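Local coordinates for heterokaryon incompatibility protein s (PDB 2WVQ) that forms a prion that governs vegetative incompatibility between fungal colonies, interacting with het-S from incompatible cells to trigger a lethal response that blocks viable heterokaryons, at residues V183-A188 with D212-D217. The protein carries 2 engineered substitutions. Residues are numbered along the deposited sequence; the frame is centred on the assembly and turned at random.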
loop_
_atom_site.group_PDB
_atom_site.type_symbol
_atom_site.label_atom_id
_atom_site.label_comp_id
_atom_site.label_asym_id
_atom_site.label_seq_id
_atom_site.Cartn_x
_atom_site.Cartn_y
_atom_site.Cartn_z
ATOM N N VAL A 183 26.546 13.312 3.962
ATOM C CA VAL A 183 26.833 12.594 2.701
ATOM C C VAL A 183 25.719 12.782 1.645
ATOM O O VAL A 183 25.999 13.056 0.468
ATOM C CB VAL A 183 27.100 11.070 2.974
ATOM C CG1 VAL A 183 27.116 10.274 1.688
ATOM C CG2 VAL A 183 28.425 10.863 3.744
ATOM N N CYS A 184 24.460 12.649 2.062
ATOM C CA CYS A 184 23.343 12.830 1.113
ATOM C C CYS A 184 23.236 14.268 0.585
ATOM O O CYS A 184 22.932 14.493 -0.592
ATOM C CB CYS A 184 22.012 12.364 1.703
ATOM S SG CYS A 184 21.903 10.580 1.880
ATOM N N HIS A 185 23.521 15.240 1.443
ATOM C CA HIS A 185 23.556 16.634 1.011
ATOM C C HIS A 185 24.602 16.882 -0.078
ATOM O O HIS A 185 24.266 17.467 -1.108
ATOM C CB HIS A 185 23.725 17.577 2.201
ATOM C CG HIS A 185 22.473 17.749 3.011
ATOM N ND1 HIS A 185 21.231 17.934 2.437
ATOM C CD2 HIS A 185 22.277 17.786 4.351
ATOM C CE1 HIS A 185 20.323 18.059 3.387
ATOM N NE2 HIS A 185 20.930 17.969 4.558
ATOM N N LYS A 186 25.845 16.426 0.140
ATOM C CA LYS A 186 26.931 16.554 -0.876
ATOM C C LYS A 186 26.558 15.921 -2.224
ATOM O O LYS A 186 26.785 16.485 -3.295
ATOM C CB LYS A 186 28.273 15.994 -0.361
ATOM C CG LYS A 186 29.069 17.014 0.445
ATOM C CD LYS A 186 30.521 16.565 0.736
ATOM C CE LYS A 186 31.567 17.388 -0.065
ATOM N NZ LYS A 186 31.245 17.433 -1.550
ATOM N N LEU A 187 25.965 14.741 -2.146
ATOM C CA LEU A 187 25.561 13.993 -3.304
ATOM C C LEU A 187 24.514 14.726 -4.150
ATOM O O LEU A 187 24.635 14.755 -5.375
ATOM C CB LEU A 187 25.055 12.638 -2.835
ATOM C CG LEU A 187 25.871 11.353 -3.052
ATOM C CD1 LEU A 187 27.322 11.460 -3.576
ATOM C CD2 LEU A 187 25.762 10.501 -1.842
ATOM N N ALA A 188 23.525 15.334 -3.486
ATOM C CA ALA A 188 22.471 16.131 -4.127
ATOM C C ALA A 188 23.066 17.414 -4.718
ATOM O O ALA A 188 22.552 17.949 -5.697
ATOM C CB ALA A 188 21.390 16.472 -3.121
ATOM N N ASP A 212 11.861 14.921 -1.662
ATOM C CA ASP A 212 13.327 14.934 -1.597
ATOM C C ASP A 212 13.843 16.316 -1.177
ATOM O O ASP A 212 14.230 17.127 -2.044
ATOM C CB ASP A 212 13.904 14.540 -2.959
ATOM C CG ASP A 212 15.414 14.317 -2.921
ATOM O OD1 ASP A 212 16.075 14.738 -1.943
ATOM O OD2 ASP A 212 15.939 13.764 -3.897
ATOM N N ALA A 213 13.849 16.571 0.138
ATOM C CA ALA A 213 14.325 17.845 0.728
ATOM C C ALA A 213 15.775 18.199 0.367
ATOM O O ALA A 213 16.089 19.381 0.171
ATOM C CB ALA A 213 14.156 17.839 2.228
ATOM N N ALA A 214 16.643 17.192 0.303
ATOM C CA ALA A 214 18.043 17.374 -0.097
ATOM C C ALA A 214 18.177 18.016 -1.497
ATOM O O ALA A 214 18.919 19.000 -1.666
ATOM C CB ALA A 214 18.815 16.060 0.010
ATOM N N MET A 215 17.417 17.499 -2.465
ATOM C CA MET A 215 17.346 18.076 -3.829
ATOM C C MET A 215 16.682 19.436 -3.842
ATOM O O MET A 215 17.115 20.357 -4.532
ATOM C CB MET A 215 16.606 17.131 -4.784
ATOM C CG MET A 215 16.511 17.646 -6.230
ATOM S SD MET A 215 15.720 16.561 -7.438
ATOM C CE MET A 215 16.493 14.953 -7.213
ATOM N N SER A 216 15.616 19.567 -3.074
ATOM C CA SER A 216 14.935 20.842 -2.958
ATOM C C SER A 216 15.878 21.933 -2.438
ATOM O O SER A 216 15.955 23.040 -3.006
ATOM C CB SER A 216 13.698 20.686 -2.077
ATOM O OG SER A 216 12.864 21.814 -2.220
ATOM N N ASP A 217 16.623 21.607 -1.383
ATOM C CA ASP A 217 17.570 22.560 -0.765
ATOM C C ASP A 217 18.770 22.886 -1.650
ATOM O O ASP A 217 19.242 24.027 -1.667
ATOM C CB ASP A 217 18.057 22.043 0.589
ATOM C CG ASP A 217 16.940 21.939 1.619
ATOM O OD1 ASP A 217 15.833 22.467 1.377
ATOM O OD2 ASP A 217 17.168 21.310 2.675
#
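The imidazole of His185 meets the methyl of Ala214 obliquely, with ND1 of His185 3.9 Å from CB of Ala214. The torsions explain the approach: CG of His185 sits beside the backbone N and anti to the carbonyl carbon (chi1 -75°), which swings the ring toward the second helix although its CB does not aim there. The carboxylate of Asp217 stays separate, its OD2 5.3 Å from ND1 of His185, so any electrostatic attraction would be long-range and would depend on the histidine's charge. The carboxylate of Asp212 instead serves its own helix. OD1 of Asp212 accepts from N of Met215 at 3.1 Å, a nearly straight bond (168°) that reaches OD1 from above the carboxylate plane; OD2 forms a salt bridge with Arg58 of helix 42-62. The N-cap is thereby tied to a neighbouring helix.

Beside the ring, the methyl of Ala188 packs on the methyl and carbonyl oxygen of Ala214. CB of Ala188 lies 4.1 Å from CB of Ala214 and 3.8 Å from O of Ala214, resting against the first turn of helix 213-224. No hydrogen bond joins the segments. The segment axes approach to 8.9 Å, a spacing consistent with alanines at the crossing. CB of Met215 points away from helix 181-191, and its side chain touches Arg58, Ile192 and Ala208.

With their directions 50° apart, the segments form a small alanine-mediated helix crossing, joining helix 181-191 to the capped start of the C-terminal helix in the mainly helical globular HeLo domain of HET-s.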